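Local coordinates for protein predicted protease of the collagenase family (Methanopyrus kandleri, PDB 5D88) that probably acts as a peptidase of the U32 family, built on a TIM barrel that binds zinc, at residues 201-206 with 229-234; 139-144 with 190-195; 91-96 with 122-127; 49-54 with 106-111. All blocks are in the same frame, centred on the assembly; numbering follows the deposited sequence.

Interaction 1 (201-206 with 229-234); sequences FFERNL and RERVVV. With ACT (acetate ion), chain C.
E203 reaches out from helix 200-213 and is gripped by two arginines of the segment 229-234, R229 and R231, in a salt-bridge network in which the glutamate contributes the larger share of the buried area. Its CG stands anti to the backbone N (chi1 -173°) and the chain stays extended, which carries the carboxylate clear of the helix. R231 takes it side-on, one nitrogen to each oxygen: NE to E203 OE1 at 2.9 Å, and NH2 to the syn lone pair of E203 OE2 at 2.7 Å, with guanidinium and carboxylate nearly coplanar. R229 comes end-on and spends both terminal nitrogens on a single oxygen, NH1 lying 3.0 Å and NH2 2.9 Å from E203 OE1. That oxygen therefore accepts three N-H groups, the one from R229 NH1 arriving from above the carboxylate plane. R231 CG sits over the face of the R229 guanidinium, so the aliphatic part of R231 lies against that flat group. Replacing E203 by alanine is likely to cost R229 and R231 the carboxylate they share, leaving R231 NE and the end-on grip of R229 without this acceptor. D197 and E226 give R229 and R231 further carboxylates, and N223 also binds E203 OE2. The network thus fastens helix 200-213, which follows strand 192-193, to the segment leading into strand 233-234, the antiparallel partner of that strand.

Interaction 2 (139-144 with 190-195); sequences VSHTAA and VGAITF. With ACT (acetate ion), chain C.
H141 and A192 face each other with their CA atoms 8.0 Å apart, and the backbones draw closer at A144 and F195, whose CA atoms are 5.9 Å apart. The methyl of A192 lies over one face of the H141 imidazole, a CH-pi contact with CB 3.9 Å from the ring centroid; T142 CG2 covers the opposite face, so the ring is held between two methyl groups. With chi1 at 76°, H141 CG sits between the backbone N and the carbonyl carbon, and NE2 is turned toward the 190-195 segment. At that edge an acetate, probably from the crystallisation liquor, bridges the two segments: its O accepts from H141 NE2 at 2.8 Å and from I193 N, also at 2.8 Å. R204 and L56 bind the same ion. In this TIM barrel the segments follow strands 136-139 and 185-190, so the acetate occupies a pocket among loops at the C-terminal ends of the strands, where barrel enzymes usually keep their active sites. S140 starts a tight turn, an ST turn in which its OG accepts from T142 N at 3.2 Å. Further along, A144 CB packs obliquely on the F195 ring, 3.5 Å from CD1, and the F195 of the second subunit meets that same ring.

Interaction 3 (91-96 with 122-127); sequences CEHLSP and DPYLVE
D122 OD2 accepts a short and almost straight hydrogen bond from H93 NE2, 2.8 Å long with an angle of 176° at the hydrogen. The carboxylate oxygen is met on its syn side, somewhat out of plane, while it lies in the plane of the imidazole. D122 does double duty: as N-cap of helix 123-132 it accepts from Y124 N through OD1, at 3.1 Å; the hydroxyl of Y225 of the second subunit also binds OD1. Y124 meets the histidine in another way. A first torsion of -179° swings its ring away from its own backbone nitrogen and sends the phenol alongside H93, and the ring edge points at the imidazole face in a T-shaped pair with centroids 4.9 Å apart and planes at 74°. CD2 of Y124 stands over the middle of that face, 3.7 Å from H93 CE1, a carbon that L125 CD1 also reaches, at 4.2 Å. A leucine in place of H93 would probably leave D122 OD2 without its imidazole donor and the edge of Y124 without an aromatic face. The contact ties the loop between strand 79-83 and helix 98-113 to the start of helix 123-132, with Y124 and L125 also packing on helix 98-113 and Y225 of the second subunit against H93.

Interaction 4 (49-54 with 106-111); sequences TEHGVA and LDYLAS
H51 meets Y108 through the far end of its imidazole, and the tyrosine can be followed outward to see how. From CB on helix 98-113 the side chain leaves on the far side from its main-chain nitrogen (chi1 168°), which carries the ring toward the loop 49-54. On one side of the ring, CD2 comes 3.7 Å from H51 CE1, and CE2, the next atom out, is 3.9 Å from the same carbon. At the tip, OH passes beyond the histidine and is hydrogen-bonded to E67 OE2, a bond that anchors the phenol from outside the two segments. The rings themselves are oblique, with centroids 5.7 Å apart and planes at 52°. H51 carries E50 CG over one face of its ring and also touches T105 and M84. The contact links the loop after strand 43-47 to the helix that follows strand 79-83, the next strand of the barrel, near the protein surface. Since the atoms that meet are all carbons, H51 CE1 with CD2 and CE2 of Y108, van der Waals contact rather than polar pairing joins the two side chains. A separate cost is H51 ND1, which the contact buries without a partner in the model.

Overall arrangement
All four contacts tie together loops and helices around one eight-stranded parallel barrel. Interactions 1 and 2 are closest, their centres 10 Å apart: they share the two-stranded sheet of 192-193 and 233-234, both touch the acetate, and R204 NH2 lies 2.8 Å from I193 O between them. Interactions 3 and 4, with centres 14 Å apart, alternate along the chain and both precede interaction 2, which closes before interaction 1 opens. A54 connects the groups, packing on R204 of interaction 1 and T142 of interaction 2. Interactions 1, 2 and 3 also meet the second subunit, and in interaction 3 the side chain of D122 lies about 7 Å from that of the zinc ligand C88.

Interaction 1 (201-206 with 229-234)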
loop_
_atom_site.group_PDB
_atom_site.type_symbol
_atom_site.label_atom_id
_atom_site.label_comp_id
_atom_site.label_asym_id
_atom_site.label_seq_id
_atom_site.Cartn_x
_atom_site.Cartn_y
_atom_site.Cartn_z
ATOM N N PHE A 201 -4.123 -4.293 -0.745
ATOM C CA PHE A 201 -2.906 -3.471 -0.704
ATOM C C PHE A 201 -1.667 -4.297 -1.069
ATOM O O PHE A 201 -0.874 -3.931 -1.951
ATOM C CB PHE A 201 -2.913 -2.901 0.729
ATOM C CG PHE A 201 -1.674 -2.277 1.254
ATOM C CD1 PHE A 201 -0.724 -1.677 0.483
ATOM C CD2 PHE A 201 -1.578 -2.153 2.645
ATOM C CE1 PHE A 201 0.396 -1.053 1.100
ATOM C CE2 PHE A 201 -0.523 -1.562 3.253
ATOM C CZ PHE A 201 0.478 -0.995 2.485
ATOM N N PHE A 202 -1.524 -5.450 -0.422
ATOM C CA PHE A 202 -0.340 -6.269 -0.588
ATOM C C PHE A 202 -0.360 -6.989 -1.930
ATOM O O PHE A 202 0.680 -7.129 -2.583
ATOM C CB PHE A 202 -0.258 -7.261 0.574
ATOM C CG PHE A 202 -0.245 -6.579 1.917
ATOM C CD1 PHE A 202 0.941 -6.066 2.422
ATOM C CD2 PHE A 202 -1.416 -6.402 2.637
ATOM C CE1 PHE A 202 0.969 -5.412 3.633
ATOM C CE2 PHE A 202 -1.407 -5.730 3.861
ATOM C CZ PHE A 202 -0.213 -5.236 4.360
ATOM N N GLU A 203 -1.539 -7.452 -2.346
ATOM C CA GLU A 203 -1.647 -8.181 -3.600
ATOM C C GLU A 203 -1.415 -7.262 -4.790
ATOM O O GLU A 203 -0.772 -7.660 -5.768
ATOM C CB GLU A 203 -3.000 -8.868 -3.681
ATOM C CG GLU A 203 -3.131 -9.798 -4.873
ATOM C CD GLU A 203 -4.417 -10.586 -4.860
ATOM O OE1 GLU A 203 -5.410 -10.114 -4.274
ATOM O OE2 GLU A 203 -4.431 -11.683 -5.451
ATOM N N ARG A 204 -1.900 -6.022 -4.715
ATOM C CA ARG A 204 -1.639 -5.066 -5.783
ATOM C C ARG A 204 -0.177 -4.649 -5.833
ATOM O O ARG A 204 0.357 -4.431 -6.921
ATOM C CB ARG A 204 -2.531 -3.850 -5.617
ATOM C CG ARG A 204 -3.983 -4.142 -5.843
ATOM C CD ARG A 204 -4.667 -2.850 -5.805
ATOM N NE ARG A 204 -6.069 -2.931 -6.130
ATOM C CZ ARG A 204 -7.001 -2.250 -5.485
ATOM N NH1 ARG A 204 -6.686 -1.452 -4.460
ATOM N NH2 ARG A 204 -8.248 -2.357 -5.871
ATOM N N ASN A 205 0.494 -4.564 -4.678
ATOM C CA ASN A 205 1.941 -4.358 -4.686
ATOM C C ASN A 205 2.629 -5.494 -5.432
ATOM O O ASN A 205 3.549 -5.264 -6.227
ATOM C CB ASN A 205 2.481 -4.277 -3.252
ATOM C CG ASN A 205 2.244 -2.924 -2.574
ATOM O OD1 ASN A 205 1.918 -1.909 -3.203
ATOM N ND2 ASN A 205 2.479 -2.906 -1.262
ATOM N N LEU A 206 2.205 -6.732 -5.171
ATOM C CA LEU A 206 2.791 -7.892 -5.835
ATOM C C LEU A 206 2.606 -7.811 -7.346
ATOM O O LEU A 206 3.558 -7.995 -8.107
ATOM C CB LEU A 206 2.167 -9.180 -5.297
ATOM C CG LEU A 206 2.686 -10.487 -5.921
ATOM C CD1 LEU A 206 4.147 -10.731 -5.588
ATOM C CD2 LEU A 206 1.783 -11.660 -5.474
ATOM N N ARG A 229 -8.800 -15.028 0.803
ATOM C CA ARG A 229 -10.135 -14.494 1.057
ATOM C C ARG A 229 -10.918 -14.386 -0.241
ATOM O O ARG A 229 -10.384 -14.569 -1.336
ATOM C CB ARG A 229 -10.070 -13.114 1.743
ATOM C CG ARG A 229 -9.900 -11.916 0.802
ATOM C CD ARG A 229 -8.630 -11.960 0.048
ATOM N NE ARG A 229 -8.335 -10.688 -0.636
ATOM C CZ ARG A 229 -7.463 -10.555 -1.637
ATOM N NH1 ARG A 229 -6.819 -11.612 -2.128
ATOM N NH2 ARG A 229 -7.250 -9.373 -2.167
ATOM N N GLU A 230 -12.203 -14.060 -0.083
ATOM C CA GLU A 230 -13.072 -13.638 -1.174
ATOM C C GLU A 230 -12.879 -12.142 -1.366
ATOM O O GLU A 230 -13.162 -11.352 -0.457
ATOM C CB GLU A 230 -14.540 -13.957 -0.859
ATOM C CG GLU A 230 -15.545 -13.645 -1.979
ATOM C CD GLU A 230 -15.393 -14.551 -3.216
ATOM O OE1 GLU A 230 -14.780 -15.639 -3.105
ATOM O OE2 GLU A 230 -15.893 -14.173 -4.303
ATOM N N ARG A 231 -12.356 -11.757 -2.523
ATOM C CA ARG A 231 -12.038 -10.357 -2.751
ATOM C C ARG A 231 -13.281 -9.476 -2.646
ATOM O O ARG A 231 -14.369 -9.843 -3.089
ATOM C CB ARG A 231 -11.372 -10.198 -4.119
ATOM C CG ARG A 231 -9.972 -10.815 -4.165
ATOM C CD ARG A 231 -9.165 -10.361 -5.374
ATOM N NE ARG A 231 -7.909 -11.102 -5.464
ATOM C CZ ARG A 231 -7.842 -12.338 -5.926
ATOM N NH1 ARG A 231 -8.944 -12.920 -6.373
ATOM N NH2 ARG A 231 -6.698 -12.989 -5.946
ATOM N N VAL A 232 -13.112 -8.281 -2.080
ATOM C CA VAL A 232 -14.245 -7.370 -1.871
ATOM C C VAL A 232 -14.373 -6.528 -3.134
ATOM O O VAL A 232 -13.837 -5.405 -3.230
ATOM C CB VAL A 232 -14.083 -6.525 -0.609
ATOM C CG1 VAL A 232 -15.351 -5.697 -0.344
ATOM C CG2 VAL A 232 -13.783 -7.450 0.607
ATOM N N VAL A 233 -15.109 -7.070 -4.121
ATOM C CA VAL A 233 -15.378 -6.368 -5.372
ATOM C C VAL A 233 -16.655 -5.555 -5.204
ATOM O O VAL A 233 -17.632 -6.023 -4.610
ATOM C CB VAL A 233 -15.519 -7.350 -6.559
ATOM C CG1 VAL A 233 -15.715 -6.582 -7.847
ATOM C CG2 VAL A 233 -14.315 -8.284 -6.668
ATOM N N VAL A 234 -16.664 -4.341 -5.736
ATOM C CA VAL A 234 -17.829 -3.474 -5.673
ATOM C C VAL A 234 -18.453 -3.426 -7.059
ATOM O O VAL A 234 -17.819 -2.961 -8.017
ATOM C CB VAL A 234 -17.473 -2.068 -5.172
ATOM C CG1 VAL A 234 -18.724 -1.225 -5.052
ATOM C CG2 VAL A 234 -16.760 -2.158 -3.834
HETATM C C ACT C . -8.827 -4.321 -8.920
HETATM O O ACT C . -9.478 -3.450 -8.294
HETATM O OXT ACT C . -7.591 -4.343 -8.713
HETATM C CH3 ACT C . -9.498 -5.302 -9.840
#

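Interaction 2 (139-144 with 190-195)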
loop_
_atom_site.group_PDB
_atom_site.type_symbol
_atom_site.label_atom_id
_atom_site.label_comp_id
_atom_site.label_asym_id
_atom_site.label_seq_id
_atom_site.Cartn_x
_atom_site.Cartn_y
_atom_site.Cartn_z
ATOM N N VAL A 139 -6.028 9.652 -11.532
ATOM C CA VAL A 139 -5.620 8.870 -10.371
ATOM C C VAL A 139 -6.458 7.597 -10.320
ATOM O O VAL A 139 -7.695 7.643 -10.240
ATOM C CB VAL A 139 -5.762 9.666 -9.076
ATOM C CG1 VAL A 139 -5.369 8.795 -7.886
ATOM C CG2 VAL A 139 -4.895 10.928 -9.133
ATOM N N SER A 140 -5.777 6.462 -10.352
ATOM C CA SER A 140 -6.420 5.162 -10.316
ATOM C C SER A 140 -7.109 4.911 -8.985
ATOM O O SER A 140 -6.693 5.398 -7.942
ATOM C CB SER A 140 -5.377 4.061 -10.533
ATOM O OG SER A 140 -6.003 2.783 -10.658
ATOM N N HIS A 141 -8.153 4.076 -9.029
ATOM C CA HIS A 141 -8.739 3.567 -7.801
ATOM C C HIS A 141 -7.728 2.800 -6.953
ATOM O O HIS A 141 -7.944 2.654 -5.752
ATOM C CB HIS A 141 -9.949 2.687 -8.135
ATOM C CG HIS A 141 -9.583 1.336 -8.639
ATOM N ND1 HIS A 141 -9.177 1.113 -9.937
ATOM C CD2 HIS A 141 -9.535 0.138 -8.013
ATOM C CE1 HIS A 141 -8.864 -0.158 -10.082
ATOM N NE2 HIS A 141 -9.092 -0.778 -8.937
ATOM N N THR A 142 -6.616 2.317 -7.530
ATOM C CA THR A 142 -5.646 1.606 -6.694
ATOM C C THR A 142 -4.883 2.528 -5.747
ATOM O O THR A 142 -4.186 2.030 -4.856
ATOM C CB THR A 142 -4.644 0.847 -7.548
ATOM O OG1 THR A 142 -3.938 1.790 -8.367
ATOM C CG2 THR A 142 -5.369 -0.206 -8.417
ATOM N N ALA A 143 -4.999 3.845 -5.913
ATOM C CA ALA A 143 -4.444 4.770 -4.940
ATOM C C ALA A 143 -5.318 4.916 -3.692
ATOM O O ALA A 143 -4.899 5.579 -2.731
ATOM C CB ALA A 143 -4.238 6.137 -5.584
ATOM N N ALA A 144 -6.526 4.356 -3.709
ATOM C CA ALA A 144 -7.404 4.290 -2.532
ATOM C C ALA A 144 -7.792 5.675 -2.000
ATOM O O ALA A 144 -7.834 5.898 -0.791
ATOM C CB ALA A 144 -6.768 3.458 -1.423
ATOM N N VAL A 190 -16.171 0.359 -11.796
ATOM C CA VAL A 190 -17.174 -0.686 -11.577
ATOM C C VAL A 190 -16.548 -2.050 -11.828
ATOM O O VAL A 190 -16.016 -2.306 -12.913
ATOM C CB VAL A 190 -18.387 -0.486 -12.494
ATOM C CG1 VAL A 190 -19.440 -1.561 -12.233
ATOM C CG2 VAL A 190 -18.940 0.933 -12.315
ATOM N N GLY A 191 -16.670 -2.938 -10.851
ATOM C CA GLY A 191 -16.026 -4.224 -10.918
ATOM C C GLY A 191 -14.654 -4.211 -10.317
ATOM O O GLY A 191 -13.839 -5.088 -10.626
ATOM N N ALA A 192 -14.371 -3.221 -9.485
ATOM C CA ALA A 192 -13.064 -3.019 -8.890
ATOM C C ALA A 192 -13.098 -3.394 -7.419
ATOM O O ALA A 192 -14.148 -3.390 -6.775
ATOM C CB ALA A 192 -12.625 -1.567 -9.048
ATOM N N ILE A 193 -11.928 -3.682 -6.888
ATOM C CA ILE A 193 -11.765 -4.074 -5.492
ATOM C C ILE A 193 -11.549 -2.826 -4.649
ATOM O O ILE A 193 -10.843 -1.905 -5.056
ATOM C CB ILE A 193 -10.592 -5.056 -5.356
ATOM C CG1 ILE A 193 -10.882 -6.330 -6.147
ATOM C CG2 ILE A 193 -10.333 -5.425 -3.899
ATOM C CD1 ILE A 193 -9.638 -7.021 -6.524
ATOM N N THR A 194 -12.207 -2.776 -3.491
ATOM C CA THR A 194 -12.008 -1.691 -2.541
ATOM C C THR A 194 -10.805 -1.958 -1.649
ATOM O O THR A 194 -10.497 -3.102 -1.303
ATOM C CB THR A 194 -13.242 -1.475 -1.662
ATOM O OG1 THR A 194 -12.911 -0.567 -0.610
ATOM C CG2 THR A 194 -13.739 -2.750 -1.041
ATOM N N PHE A 195 -10.111 -0.877 -1.288
ATOM C CA PHE A 195 -9.020 -0.969 -0.342
ATOM C C PHE A 195 -9.479 -1.455 1.026
ATOM O O PHE A 195 -8.633 -1.843 1.842
ATOM C CB PHE A 195 -8.336 0.406 -0.240
ATOM C CG PHE A 195 -6.948 0.339 0.241
ATOM C CD1 PHE A 195 -5.910 0.117 -0.652
ATOM C CD2 PHE A 195 -6.662 0.510 1.583
ATOM C CE1 PHE A 195 -4.605 0.078 -0.228
ATOM C CE2 PHE A 195 -5.349 0.444 2.032
ATOM C CZ PHE A 195 -4.316 0.225 1.115
HETATM C C ACT C . -8.827 -4.321 -8.920
HETATM O O ACT C . -9.478 -3.450 -8.294
HETATM O OXT ACT C . -7.591 -4.343 -8.713
HETATM C CH3 ACT C . -9.498 -5.302 -9.840
#

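Interaction 3 (91-96 with 122-127)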
loop_
_atom_site.group_PDB
_atom_site.type_symbol
_atom_site.label_atom_id
_atom_site.label_comp_id
_atom_site.label_asym_id
_atom_site.label_seq_id
_atom_site.Cartn_x
_atom_site.Cartn_y
_atom_site.Cartn_z
ATOM N N CYS A 91 12.935 0.370 -5.618
ATOM C CA CYS A 91 13.934 1.406 -5.404
ATOM C C CYS A 91 14.177 2.261 -6.642
ATOM O O CYS A 91 15.165 2.998 -6.687
ATOM C CB CYS A 91 15.250 0.773 -4.950
ATOM S SG CYS A 91 15.252 0.257 -3.189
ATOM N N GLU A 92 13.314 2.189 -7.651
ATOM C CA GLU A 92 13.601 2.931 -8.877
ATOM C C GLU A 92 13.792 4.421 -8.606
ATOM O O GLU A 92 14.701 5.051 -9.160
ATOM C CB GLU A 92 12.487 2.714 -9.898
ATOM C CG GLU A 92 12.985 1.993 -11.142
ATOM C CD GLU A 92 11.866 1.397 -11.982
ATOM O OE1 GLU A 92 10.823 2.065 -12.157
ATOM O OE2 GLU A 92 12.038 0.256 -12.471
ATOM N N HIS A 93 12.949 5.005 -7.754
ATOM C CA HIS A 93 13.013 6.443 -7.504
ATOM C C HIS A 93 14.289 6.843 -6.768
ATOM O O HIS A 93 14.633 8.030 -6.753
ATOM C CB HIS A 93 11.769 6.897 -6.706
ATOM C CG HIS A 93 10.451 6.620 -7.390
ATOM N ND1 HIS A 93 10.330 6.491 -8.759
ATOM C CD2 HIS A 93 9.200 6.434 -6.886
ATOM C CE1 HIS A 93 9.065 6.244 -9.070
ATOM N NE2 HIS A 93 8.355 6.222 -7.954
ATOM N N LEU A 94 14.993 5.887 -6.154
ATOM C CA LEU A 94 16.172 6.207 -5.359
ATOM C C LEU A 94 17.443 6.338 -6.183
ATOM O O LEU A 94 18.429 6.903 -5.685
ATOM C CB LEU A 94 16.393 5.132 -4.293
ATOM C CG LEU A 94 15.204 4.922 -3.363
ATOM C CD1 LEU A 94 15.492 3.768 -2.418
ATOM C CD2 LEU A 94 14.874 6.197 -2.594
ATOM N N SER A 95 17.460 5.810 -7.399
ATOM C CA SER A 95 18.676 5.820 -8.199
ATOM C C SER A 95 18.704 7.035 -9.113
ATOM O O SER A 95 17.654 7.560 -9.486
ATOM C CB SER A 95 18.771 4.553 -9.047
ATOM O OG SER A 95 17.522 4.248 -9.655
ATOM N N PRO A 96 19.884 7.515 -9.514
ATOM C CA PRO A 96 19.895 8.634 -10.467
ATOM C C PRO A 96 19.277 8.256 -11.797
ATOM O O PRO A 96 18.711 9.128 -12.466
ATOM C CB PRO A 96 21.386 8.979 -10.591
ATOM C CG PRO A 96 22.085 7.685 -10.300
ATOM C CD PRO A 96 21.236 6.984 -9.265
ATOM N N ASP A 122 0.892 6.321 -8.342
ATOM C CA ASP A 122 2.025 6.843 -7.609
ATOM C C ASP A 122 1.993 8.364 -7.628
ATOM O O ASP A 122 1.985 8.957 -8.710
ATOM C CB ASP A 122 3.288 6.282 -8.256
ATOM C CG ASP A 122 4.584 6.608 -7.497
ATOM O OD1 ASP A 122 4.626 7.507 -6.662
ATOM O OD2 ASP A 122 5.597 5.922 -7.772
ATOM N N PRO A 123 1.949 9.022 -6.471
ATOM C CA PRO A 123 1.936 10.491 -6.431
ATOM C C PRO A 123 3.083 11.146 -7.181
ATOM O O PRO A 123 2.950 12.260 -7.721
ATOM C CB PRO A 123 2.043 10.787 -4.929
ATOM C CG PRO A 123 1.679 9.593 -4.230
ATOM C CD PRO A 123 1.899 8.424 -5.126
ATOM N N TYR A 124 4.235 10.500 -7.203
ATOM C CA TYR A 124 5.358 11.095 -7.916
ATOM C C TYR A 124 5.092 11.120 -9.417
ATOM O O TYR A 124 5.441 12.094 -10.098
ATOM C CB TYR A 124 6.621 10.313 -7.570
ATOM C CG TYR A 124 7.895 10.785 -8.199
ATOM C CD1 TYR A 124 8.265 12.125 -8.185
ATOM C CD2 TYR A 124 8.769 9.875 -8.772
ATOM C CE1 TYR A 124 9.475 12.531 -8.735
ATOM C CE2 TYR A 124 9.964 10.280 -9.336
ATOM C CZ TYR A 124 10.308 11.602 -9.307
ATOM O OH TYR A 124 11.498 11.987 -9.862
ATOM N N LEU A 125 4.480 10.052 -9.951
ATOM C CA LEU A 125 4.118 10.037 -11.364
ATOM C C LEU A 125 3.073 11.092 -11.681
ATOM O O LEU A 125 3.107 11.695 -12.758
ATOM C CB LEU A 125 3.595 8.668 -11.780
ATOM C CG LEU A 125 4.625 7.766 -12.408
ATOM C CD1 LEU A 125 5.770 7.517 -11.408
ATOM C CD2 LEU A 125 3.924 6.504 -12.830
ATOM N N VAL A 126 2.091 11.272 -10.794
ATOM C CA VAL A 126 1.100 12.330 -10.986
ATOM C C VAL A 126 1.809 13.654 -11.195
ATOM O O VAL A 126 1.501 14.419 -12.116
ATOM C CB VAL A 126 0.143 12.403 -9.775
ATOM C CG1 VAL A 126 -0.778 13.618 -9.877
ATOM C CG2 VAL A 126 -0.696 11.124 -9.656
ATOM N N GLU A 127 2.764 13.946 -10.321
ATOM C CA GLU A 127 3.446 15.232 -10.358
ATOM C C GLU A 127 4.255 15.398 -11.644
ATOM O O GLU A 127 4.212 16.455 -12.292
ATOM C CB GLU A 127 4.329 15.352 -9.113
ATOM C CG GLU A 127 4.815 16.728 -8.791
ATOM C CD GLU A 127 5.498 16.750 -7.432
ATOM O OE1 GLU A 127 6.297 15.825 -7.144
ATOM O OE2 GLU A 127 5.212 17.666 -6.648
#

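Interaction 4 (49-54 with 106-111)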
loop_
_atom_site.group_PDB
_atom_site.type_symbol
_atom_site.label_atom_id
_atom_site.label_comp_id
_atom_site.label_asym_id
_atom_site.label_seq_id
_atom_site.Cartn_x
_atom_site.Cartn_y
_atom_site.Cartn_z
ATOM N N THR A 49 1.405 -3.158 -19.556
ATOM C CA THR A 49 1.835 -4.144 -18.577
ATOM C C THR A 49 3.273 -3.968 -18.133
ATOM O O THR A 49 3.567 -3.975 -16.930
ATOM C CB THR A 49 1.622 -5.514 -19.195
ATOM O OG1 THR A 49 0.266 -5.566 -19.672
ATOM C CG2 THR A 49 1.879 -6.600 -18.183
ATOM N N GLU A 50 4.195 -3.886 -19.087
ATOM C CA GLU A 50 5.604 -3.930 -18.746
ATOM C C GLU A 50 6.073 -2.678 -18.002
ATOM O O GLU A 50 7.195 -2.672 -17.511
ATOM C CB GLU A 50 6.441 -4.150 -20.016
ATOM C CG GLU A 50 6.531 -2.960 -20.953
ATOM C CD GLU A 50 7.673 -3.075 -21.964
ATOM O OE1 GLU A 50 8.857 -2.976 -21.583
ATOM O OE2 GLU A 50 7.390 -3.251 -23.158
ATOM N N HIS A 51 5.230 -1.661 -17.855
ATOM C CA HIS A 51 5.556 -0.493 -17.063
ATOM C C HIS A 51 4.930 -0.488 -15.677
ATOM O O HIS A 51 5.166 0.460 -14.914
ATOM C CB HIS A 51 5.177 0.744 -17.853
ATOM C CG HIS A 51 5.983 0.865 -19.100
ATOM N ND1 HIS A 51 5.431 0.908 -20.361
ATOM C CD2 HIS A 51 7.324 0.878 -19.273
ATOM C CE1 HIS A 51 6.401 0.982 -21.257
ATOM N NE2 HIS A 51 7.559 0.965 -20.624
ATOM N N GLY A 52 4.183 -1.538 -15.318
ATOM C CA GLY A 52 3.683 -1.715 -13.967
ATOM C C GLY A 52 2.214 -1.384 -13.814
ATOM O O GLY A 52 1.792 -0.231 -13.971
ATOM N N VAL A 53 1.432 -2.419 -13.514
ATOM C CA VAL A 53 -0.012 -2.338 -13.336
ATOM C C VAL A 53 -0.362 -2.990 -11.999
ATOM O O VAL A 53 0.039 -4.131 -11.741
ATOM C CB VAL A 53 -0.762 -3.029 -14.493
ATOM C CG1 VAL A 53 -2.276 -2.938 -14.262
ATOM C CG2 VAL A 53 -0.385 -2.376 -15.832
ATOM N N ALA A 54 -1.089 -2.259 -11.146
ATOM C CA ALA A 54 -1.571 -2.785 -9.868
ATOM C C ALA A 54 -2.974 -3.365 -9.950
ATOM O O ALA A 54 -3.334 -4.232 -9.143
ATOM C CB ALA A 54 -1.558 -1.681 -8.809
ATOM N N LEU A 106 7.254 7.780 -20.036
ATOM C CA LEU A 106 6.185 8.714 -20.353
ATOM C C LEU A 106 6.292 9.211 -21.788
ATOM O O LEU A 106 5.267 9.420 -22.436
ATOM C CB LEU A 106 6.186 9.872 -19.363
ATOM C CG LEU A 106 6.027 9.407 -17.915
ATOM C CD1 LEU A 106 6.057 10.579 -16.977
ATOM C CD2 LEU A 106 4.756 8.617 -17.730
ATOM N N ASP A 107 7.513 9.382 -22.315
ATOM C CA ASP A 107 7.656 9.720 -23.728
ATOM C C ASP A 107 7.051 8.645 -24.609
ATOM O O ASP A 107 6.438 8.940 -25.642
ATOM C CB ASP A 107 9.121 9.881 -24.110
ATOM C CG ASP A 107 9.737 11.142 -23.588
ATOM O OD1 ASP A 107 9.032 12.029 -23.050
ATOM O OD2 ASP A 107 10.972 11.233 -23.750
ATOM N N TYR A 108 7.260 7.390 -24.244
ATOM C CA TYR A 108 6.662 6.303 -24.997
ATOM C C TYR A 108 5.144 6.445 -25.023
ATOM O O TYR A 108 4.521 6.390 -26.082
ATOM C CB TYR A 108 7.089 4.976 -24.389
ATOM C CG TYR A 108 6.308 3.814 -24.912
ATOM C CD1 TYR A 108 6.480 3.373 -26.217
ATOM C CD2 TYR A 108 5.386 3.166 -24.111
ATOM C CE1 TYR A 108 5.758 2.310 -26.708
ATOM C CE2 TYR A 108 4.658 2.088 -24.587
ATOM C CZ TYR A 108 4.845 1.671 -25.889
ATOM O OH TYR A 108 4.124 0.617 -26.379
ATOM N N LEU A 109 4.539 6.694 -23.865
ATOM C CA LEU A 109 3.089 6.858 -23.809
ATOM C C LEU A 109 2.638 8.071 -24.609
ATOM O O LEU A 109 1.672 7.995 -25.380
ATOM C CB LEU A 109 2.646 6.989 -22.357
ATOM C CG LEU A 109 2.967 5.796 -21.464
ATOM C CD1 LEU A 109 2.472 6.100 -20.067
ATOM C CD2 LEU A 109 2.312 4.532 -21.991
ATOM N N ALA A 110 3.326 9.205 -24.428
ATOM C CA ALA A 110 2.870 10.473 -24.991
ATOM C C ALA A 110 3.127 10.567 -26.487
ATOM O O ALA A 110 2.303 11.118 -27.225
ATOM C CB ALA A 110 3.553 11.651 -24.275
ATOM N N SER A 111 4.269 10.059 -26.955
ATOM C CA SER A 111 4.742 10.359 -28.300
ATOM C C SER A 111 4.788 9.159 -29.230
ATOM O O SER A 111 4.735 9.346 -30.451
ATOM C CB SER A 111 6.139 10.977 -28.230
ATOM O OG SER A 111 6.086 12.157 -27.455
#